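Long-range contacts in MATE family efflux transporter (Vibrio cholerae, PDB 6IDP), which probably exports drugs and other toxic compounds across the bacterial membrane, as a MATE-family multidrug transporter whose conformation changes with protons: residues Leu233-Gly238 / Gly377-Ala382; Ala70-Ile75 / Val153-Gly158. All blocks are in the same frame, centred on the assembly; numbering follows the deposited sequence.

Interaction 1 of 2, residues Leu233-Gly238 / Gly377-Ala382; sequences LGHIMG and GKSYVA. With OLC ((2R)-2,3-dihydroxypropyl (9Z)-octadec-9-enoate), chain S.
Ser-379 and His-235 join the two segments through a short hydrogen bond. The hydroxyl OG of Ser-379 donates to the backbone O of His-235 at 2.6 Å. It comes in tilted from the carbonyl plane. OG lies between the backbone N and the carbonyl carbon (chi1 54°), and this turns it to the facing helix 226-259. The packing is close here: CB of Ser-379 lies 3.8 Å from CA of Ile-236. Beside them CD1 of Ile-236 rests on CA of Gly-377 at 3.6 Å. Gly-377 has positive phi and closes helix 360-375 with a Schellman motif. Lys-378 is then the N-cap of helix 379-435, so the contact sets helix 226-259 against the joint between two helices. Asn-374 also packs on Ile-236 and Ser-379.

The outer side is looser. The imidazole of His-235 has OG of Ser-379 over one face. At its edge NE2 gives a weak bond to O of Gly-377, 3.4 Å long and bent to 135°. The ring of Tyr-380 sits obliquely to the imidazole, with planes at 55°. CE1 of His-235 meets CE2 of Tyr-380 at the tyrosine edge, 3.5 Å away. A water lies 2.5 Å from OH of Tyr-380 and is weakly bonded to ND1 of His-235. Past the tyrosine lies a monoolein chain, whose C8 is 3.4 Å from O of Tyr-380. The short hydroxyl-to-carbonyl bond probably holds helix 226-259 to the start of helix 379-435, while the exposed imidazole meets its neighbours through a weak bond, an oblique ring contact and a weakly bound water.

Interaction 2 of 2, residues Ala70-Ile75 / Val153-Gly158; sequences ATTAVI and VCRANG
Ala-156 packs its methyl against helix 54-80. CB lies 3.7 Å from CG2 of Ile-75 and 3.9 Å from CA of Thr-72. The small side chain lets the backbones approach to 4.4 Å between the CA atoms of Thr-72 and Ala-156. With CG1 of Ile-75 beside the backbone N (chi1 -67°), CG2 is left anti to that N and meets the alanine. CG2 of Thr-71 touches CG2 of Val-153 at 4.3 Å.

The contact joins two transmembrane helices of the N-terminal MatE region, at the point where helix 124-156 ends. Gly-158, with positive phi, is the C-prime residue of the Schellman motif there. Asn-157 folds back over this end: its ND2 donates to O of Val-153 at 2.7 Å, nearly straight at 173°. Its own backbone N reaches the same oxygen from the opposite face of the carbonyl plane.

Arg-155 runs extended to CD and then bends at chi3 (39°). The side chain crosses that of Thr-72 at about a right angle. OG1 of Thr-72 sits over one guanidinium face, toward the rim, 3.5 Å from NH2 of Arg-155 without a hydrogen bond. NE of Arg-155 bonds to O of Met-288; OG1 of Thr-72 bonds weakly to O of Gly-68.

How the interactions relate
Helices 54-80 and 226-259 connect the two contacts. Ala-70 of interaction 2 packs on Ile-236 and Met-237 of interaction 1, with CB of Ala-70 3.4 Å from O of Leu-233. The centres are about 14 Å apart. Each contact uses a helix end beside a continuous helix, but a different end: interaction 1 the start of helix 379-435, interaction 2 the finish of helix 124-156. Interaction 2 is buried and has no hydrogen bond across it; methyl groups fit together, and polar groups such as Arg-155 NE and Asn-157 ND2 find partners on their own segment or on other helices. Interaction 1 is only partly buried. It is more polar, with one short and one weak hydrogen bond between the segments, a bridging water and a lipid chain in direct contact.

Interaction 1 of 2, residues Leu233-Gly238 / Gly377-Ala382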
ATOM      1  N   LEU A 233     -14.271  -8.775 -11.326  1.00 33.68           N
ATOM      2  CA  LEU A 233     -12.953  -8.460 -10.785  1.00 35.37           C
ATOM      3  C   LEU A 233     -12.365  -7.228 -11.470  1.00 36.87           C
ATOM      4  O   LEU A 233     -11.838  -6.334 -10.811  1.00 31.74           O
ATOM      5  CB  LEU A 233     -12.009  -9.655 -10.937  1.00 33.26           C
ATOM      6  CG  LEU A 233     -12.287 -10.861 -10.035  1.00 36.80           C
ATOM      7  CD1 LEU A 233     -11.472 -12.070 -10.479  1.00 35.97           C
ATOM      8  CD2 LEU A 233     -12.000 -10.524  -8.575  1.00 31.46           C
ATOM      9  N   GLY A 234     -12.478  -7.185 -12.795  1.00 38.27           N
ATOM     10  CA  GLY A 234     -11.912  -6.106 -13.589  1.00 40.86           C
ATOM     11  C   GLY A 234     -12.523  -4.745 -13.315  1.00 38.85           C
ATOM     12  O   GLY A 234     -11.845  -3.722 -13.424  1.00 42.82           O
ATOM     13  N   HIS A 235     -13.805  -4.735 -12.961  1.00 32.53           N
ATOM     14  CA  HIS A 235     -14.517  -3.502 -12.637  1.00 35.98           C
ATOM     15  C   HIS A 235     -13.876  -2.755 -11.470  1.00 35.22           C
ATOM     16  O   HIS A 235     -13.944  -1.527 -11.395  1.00 28.42           O
ATOM     17  CB  HIS A 235     -15.982  -3.802 -12.313  1.00 36.77           C
ATOM     18  CG  HIS A 235     -16.746  -2.613 -11.819  1.00 46.95           C
ATOM     19  ND1 HIS A 235     -17.089  -1.557 -12.637  1.00 49.27           N
ATOM     20  CD2 HIS A 235     -17.228  -2.309 -10.590  1.00 46.75           C
ATOM     21  CE1 HIS A 235     -17.752  -0.656 -11.932  1.00 44.34           C
ATOM     22  NE2 HIS A 235     -17.850  -1.088 -10.689  1.00 45.97           N
ATOM     23  N   ILE A 236     -13.266  -3.502 -10.556  1.00 32.47           N
ATOM     24  CA  ILE A 236     -12.597  -2.906  -9.408  1.00 34.81           C
ATOM     25  C   ILE A 236     -11.122  -2.692  -9.713  1.00 36.99           C
ATOM     26  O   ILE A 236     -10.567  -1.624  -9.461  1.00 38.62           O
ATOM     27  CB  ILE A 236     -12.712  -3.788  -8.147  1.00 35.18           C
ATOM     28  CG1 ILE A 236     -14.163  -4.210  -7.898  1.00 34.51           C
ATOM     29  CG2 ILE A 236     -12.133  -3.063  -6.942  1.00 25.49           C
ATOM     30  CD1 ILE A 236     -15.005  -3.155  -7.221  1.00 34.88           C
ATOM     31  N   MET A 237     -10.503  -3.726 -10.269  1.00 34.49           N
ATOM     32  CA  MET A 237      -9.064  -3.761 -10.488  1.00 33.44           C
ATOM     33  C   MET A 237      -8.566  -2.670 -11.431  1.00 38.14           C
ATOM     34  O   MET A 237      -7.499  -2.091 -11.210  1.00 39.16           O
ATOM     35  CB  MET A 237      -8.665  -5.135 -11.025  1.00 37.52           C
ATOM     36  CG  MET A 237      -7.201  -5.260 -11.385  1.00 41.83           C
ATOM     37  SD  MET A 237      -6.788  -6.933 -11.895  1.00 77.05           S
ATOM     38  CE  MET A 237      -8.114  -7.260 -13.051  1.00 72.05           C
ATOM     39  N   GLY A 238      -9.334  -2.398 -12.481  1.00 37.41           N
ATOM     40  CA  GLY A 238      -8.999  -1.345 -13.425  1.00 36.08           C
ATOM     41  C   GLY A 238      -8.778   0.004 -12.760  1.00 39.46           C
ATOM     42  O   GLY A 238      -7.662   0.520 -12.764  1.00 38.58           O
ATOM     43  N   GLY A 377     -17.816  -1.832  -3.952  1.00 31.92           N
ATOM     44  CA  GLY A 377     -17.901  -2.028  -5.388  1.00 26.16           C
ATOM     45  C   GLY A 377     -17.998  -0.729  -6.169  1.00 33.33           C
ATOM     46  O   GLY A 377     -18.233  -0.736  -7.377  1.00 30.49           O
ATOM     47  N   LYS A 378     -17.818   0.391  -5.474  1.00 32.41           N
ATOM     48  CA  LYS A 378     -17.829   1.702  -6.115  1.00 32.61           C
ATOM     49  C   LYS A 378     -16.405   2.148  -6.429  1.00 31.23           C
ATOM     50  O   LYS A 378     -15.877   3.069  -5.808  1.00 29.90           O
ATOM     51  CB  LYS A 378     -18.537   2.719  -5.222  1.00 33.50           C
ATOM     52  CG  LYS A 378     -19.962   2.315  -4.868  1.00 32.09           C
ATOM     53  CD  LYS A 378     -20.566   3.240  -3.828  1.00 37.71           C
ATOM     54  CE  LYS A 378     -21.949   2.761  -3.403  1.00 45.53           C
ATOM     55  NZ  LYS A 378     -22.915   2.738  -4.538  1.00 46.26           N
ATOM     56  N   SER A 379     -15.792   1.482  -7.403  1.00 28.75           N
ATOM     57  CA  SER A 379     -14.379   1.688  -7.702  1.00 28.38           C
ATOM     58  C   SER A 379     -14.105   3.016  -8.403  1.00 26.30           C
ATOM     59  O   SER A 379     -13.009   3.558  -8.304  1.00 31.13           O
ATOM     60  CB  SER A 379     -13.852   0.527  -8.550  1.00 30.69           C
ATOM     61  OG  SER A 379     -14.649   0.343  -9.705  1.00 35.41           O
ATOM     62  N   TYR A 380     -15.102   3.536  -9.110  1.00 27.08           N
ATOM     63  CA  TYR A 380     -14.938   4.806  -9.808  1.00 31.56           C
ATOM     64  C   TYR A 380     -15.096   5.986  -8.856  1.00 31.60           C
ATOM     65  O   TYR A 380     -14.496   7.041  -9.066  1.00 33.28           O
ATOM     66  CB  TYR A 380     -15.921   4.915 -10.975  1.00 33.79           C
ATOM     67  CG  TYR A 380     -15.558   4.008 -12.127  1.00 42.13           C
ATOM     68  CD1 TYR A 380     -14.625   4.405 -13.075  1.00 40.49           C
ATOM     69  CD2 TYR A 380     -16.136   2.751 -12.259  1.00 42.29           C
ATOM     70  CE1 TYR A 380     -14.282   3.580 -14.127  1.00 51.17           C
ATOM     71  CE2 TYR A 380     -15.799   1.919 -13.309  1.00 47.10           C
ATOM     72  CZ  TYR A 380     -14.871   2.338 -14.240  1.00 53.79           C
ATOM     73  OH  TYR A 380     -14.532   1.513 -15.289  1.00 59.42           O
ATOM     74  N   VAL A 381     -15.898   5.807  -7.813  1.00 26.88           N
ATOM     75  CA  VAL A 381     -15.962   6.789  -6.738  1.00 27.29           C
ATOM     76  C   VAL A 381     -14.621   6.821  -6.005  1.00 25.70           C
ATOM     77  O   VAL A 381     -14.129   7.888  -5.630  1.00 25.84           O
ATOM     78  CB  VAL A 381     -17.100   6.482  -5.742  1.00 36.14           C
ATOM     79  CG1 VAL A 381     -17.001   7.374  -4.510  1.00 25.43           C
ATOM     80  CG2 VAL A 381     -18.452   6.655  -6.420  1.00 26.74           C
ATOM     81  N   ALA A 382     -14.025   5.645  -5.826  1.00 25.02           N
ATOM     82  CA  ALA A 382     -12.733   5.528  -5.159  1.00 27.51           C
ATOM     83  C   ALA A 382     -11.629   6.207  -5.968  1.00 35.34           C
ATOM     84  O   ALA A 382     -10.768   6.884  -5.408  1.00 38.45           O
ATOM     85  CB  ALA A 382     -12.393   4.065  -4.921  1.00 27.31           C
TER
HETATM   86  C18 OLC S 518      -6.852   9.807 -13.661  1.00 57.77           C
HETATM   87  C10 OLC S 518     -16.252   9.584 -12.805  1.00 66.82           C
HETATM   88  C9  OLC S 518     -17.279   9.404 -11.949  1.00 68.01           C
HETATM   89  C17 OLC S 518      -8.141  10.598 -13.741  1.00 54.86           C
HETATM   90  C11 OLC S 518     -14.911   8.928 -12.553  1.00 63.64           C
HETATM   91  C8  OLC S 518     -17.111   8.541 -10.717  1.00 67.38           C
HETATM   92  C16 OLC S 518      -9.273   9.780 -13.160  1.00 56.01           C
HETATM   93  C12 OLC S 518     -14.000   9.182 -13.734  1.00 58.66           C
HETATM   94  C7  OLC S 518     -18.084   8.990  -9.648  1.00 66.20           C
HETATM   95  C15 OLC S 518     -10.563  10.568 -13.232  1.00 56.79           C
HETATM   96  C13 OLC S 518     -13.014  10.277 -13.390  1.00 59.55           C
HETATM   97  C6  OLC S 518     -19.492   8.940 -10.198  1.00 69.05           C
HETATM   98  C14 OLC S 518     -11.725   9.656 -12.899  1.00 59.42           C
HETATM   99  O   HOH W   1     -14.884  -0.933 -15.065  1.00 71.28           O

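Interaction 2 of 2, residues Ala70-Ile75 / Val153-Gly158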
ATOM      1  N   ALA A  70      -9.477  -5.827  -5.616  1.00 34.34           N
ATOM      2  CA  ALA A  70     -10.592  -6.442  -6.337  1.00 29.46           C
ATOM      3  C   ALA A  70     -10.980  -7.782  -5.720  1.00 32.41           C
ATOM      4  O   ALA A  70     -12.164  -8.097  -5.580  1.00 36.08           O
ATOM      5  CB  ALA A  70     -10.241  -6.625  -7.807  1.00 24.41           C
ATOM      6  N   THR A  71      -9.967  -8.565  -5.366  1.00 27.70           N
ATOM      7  CA  THR A  71     -10.160  -9.865  -4.740  1.00 31.60           C
ATOM      8  C   THR A  71     -10.951  -9.757  -3.442  1.00 34.66           C
ATOM      9  O   THR A  71     -11.900 -10.503  -3.220  1.00 33.66           O
ATOM     10  CB  THR A  71      -8.807 -10.538  -4.449  1.00 32.02           C
ATOM     11  OG1 THR A  71      -8.074 -10.676  -5.671  1.00 30.57           O
ATOM     12  CG2 THR A  71      -9.012 -11.907  -3.820  1.00 29.45           C
ATOM     13  N   THR A  72     -10.556  -8.820  -2.589  1.00 32.56           N
ATOM     14  CA  THR A  72     -11.186  -8.660  -1.285  1.00 31.81           C
ATOM     15  C   THR A  72     -12.639  -8.212  -1.417  1.00 31.14           C
ATOM     16  O   THR A  72     -13.521  -8.754  -0.757  1.00 33.17           O
ATOM     17  CB  THR A  72     -10.409  -7.652  -0.411  1.00 34.41           C
ATOM     18  OG1 THR A  72      -9.191  -8.258   0.038  1.00 37.35           O
ATOM     19  CG2 THR A  72     -11.228  -7.247   0.796  1.00 41.23           C
ATOM     20  N   ALA A  73     -12.883  -7.238  -2.287  1.00 24.27           N
ATOM     21  CA  ALA A  73     -14.221  -6.686  -2.462  1.00 26.21           C
ATOM     22  C   ALA A  73     -15.212  -7.695  -3.051  1.00 30.81           C
ATOM     23  O   ALA A  73     -16.337  -7.819  -2.572  1.00 32.95           O
ATOM     24  CB  ALA A  73     -14.162  -5.443  -3.336  1.00 23.10           C
ATOM     25  N   VAL A  74     -14.798  -8.413  -4.088  1.00 27.08           N
ATOM     26  CA  VAL A  74     -15.717  -9.303  -4.785  1.00 24.85           C
ATOM     27  C   VAL A  74     -15.955 -10.597  -4.009  1.00 27.13           C
ATOM     28  O   VAL A  74     -17.092 -11.059  -3.898  1.00 29.55           O
ATOM     29  CB  VAL A  74     -15.210  -9.633  -6.200  1.00 28.37           C
ATOM     30  CG1 VAL A  74     -16.154 -10.604  -6.894  1.00 31.74           C
ATOM     31  CG2 VAL A  74     -15.076  -8.356  -7.016  1.00 34.94           C
ATOM     32  N   ILE A  75     -14.893 -11.172  -3.456  1.00 22.97           N
ATOM     33  CA  ILE A  75     -15.018 -12.433  -2.735  1.00 25.73           C
ATOM     34  C   ILE A  75     -15.752 -12.280  -1.400  1.00 28.71           C
ATOM     35  O   ILE A  75     -16.602 -13.107  -1.069  1.00 28.72           O
ATOM     36  CB  ILE A  75     -13.637 -13.078  -2.495  1.00 25.20           C
ATOM     37  CG1 ILE A  75     -13.026 -13.503  -3.831  1.00 26.55           C
ATOM     38  CG2 ILE A  75     -13.752 -14.281  -1.569  1.00 22.38           C
ATOM     39  CD1 ILE A  75     -11.785 -14.354  -3.702  1.00 24.82           C
ATOM     40  N   VAL A 153      -6.825 -13.517  -0.418  1.00 24.20           N
ATOM     41  CA  VAL A 153      -7.875 -14.518  -0.291  1.00 27.71           C
ATOM     42  C   VAL A 153      -8.200 -14.778   1.186  1.00 30.52           C
ATOM     43  O   VAL A 153      -9.370 -14.890   1.553  1.00 32.73           O
ATOM     44  CB  VAL A 153      -7.483 -15.838  -0.996  1.00 23.72           C
ATOM     45  CG1 VAL A 153      -8.489 -16.938  -0.686  1.00 24.58           C
ATOM     46  CG2 VAL A 153      -7.375 -15.619  -2.500  1.00 22.97           C
ATOM     47  N   CYS A 154      -7.170 -14.857   2.027  1.00 28.97           N
ATOM     48  CA  CYS A 154      -7.359 -14.991   3.475  1.00 30.67           C
ATOM     49  C   CYS A 154      -8.198 -13.855   4.034  1.00 29.69           C
ATOM     50  O   CYS A 154      -9.170 -14.077   4.756  1.00 24.92           O
ATOM     51  CB  CYS A 154      -6.013 -15.013   4.207  1.00 30.97           C
ATOM     52  SG  CYS A 154      -4.988 -16.464   3.909  1.00 31.85           S
ATOM     53  N   ARG A 155      -7.790 -12.635   3.700  1.00 29.15           N
ATOM     54  CA  ARG A 155      -8.463 -11.430   4.155  1.00 28.31           C
ATOM     55  C   ARG A 155      -9.893 -11.387   3.633  1.00 30.19           C
ATOM     56  O   ARG A 155     -10.818 -11.054   4.372  1.00 31.99           O
ATOM     57  CB  ARG A 155      -7.677 -10.187   3.717  1.00 24.76           C
ATOM     58  CG  ARG A 155      -6.374  -9.982   4.490  1.00 32.77           C
ATOM     59  CD  ARG A 155      -5.517  -8.861   3.902  1.00 39.37           C
ATOM     60  NE  ARG A 155      -6.325  -7.730   3.463  1.00 44.80           N
ATOM     61  CZ  ARG A 155      -6.327  -7.250   2.224  1.00 39.83           C
ATOM     62  NH1 ARG A 155      -5.550  -7.793   1.299  1.00 27.50           N
ATOM     63  NH2 ARG A 155      -7.102  -6.220   1.913  1.00 46.37           N
ATOM     64  N   ALA A 156     -10.070 -11.754   2.368  1.00 23.90           N
ATOM     65  CA  ALA A 156     -11.397 -11.810   1.761  1.00 28.63           C
ATOM     66  C   ALA A 156     -12.315 -12.757   2.533  1.00 27.30           C
ATOM     67  O   ALA A 156     -13.525 -12.550   2.593  1.00 35.53           O
ATOM     68  CB  ALA A 156     -11.300 -12.237   0.304  1.00 25.78           C
ATOM     69  N   ASN A 157     -11.728 -13.795   3.122  1.00 25.55           N
ATOM     70  CA  ASN A 157     -12.473 -14.740   3.945  1.00 25.08           C
ATOM     71  C   ASN A 157     -12.443 -14.371   5.429  1.00 28.27           C
ATOM     72  O   ASN A 157     -12.685 -15.216   6.289  1.00 30.18           O
ATOM     73  CB  ASN A 157     -11.926 -16.153   3.749  1.00 26.95           C
ATOM     74  CG  ASN A 157     -12.348 -16.760   2.425  1.00 29.30           C
ATOM     75  OD1 ASN A 157     -13.314 -17.519   2.361  1.00 31.18           O
ATOM     76  ND2 ASN A 157     -11.629 -16.424   1.360  1.00 21.47           N
ATOM     77  N   GLY A 158     -12.130 -13.111   5.719  1.00 31.20           N
ATOM     78  CA  GLY A 158     -12.202 -12.588   7.072  1.00 28.42           C
ATOM     79  C   GLY A 158     -11.071 -12.992   8.000  1.00 30.34           C
ATOM     80  O   GLY A 158     -11.244 -13.015   9.218  1.00 33.93           O
TER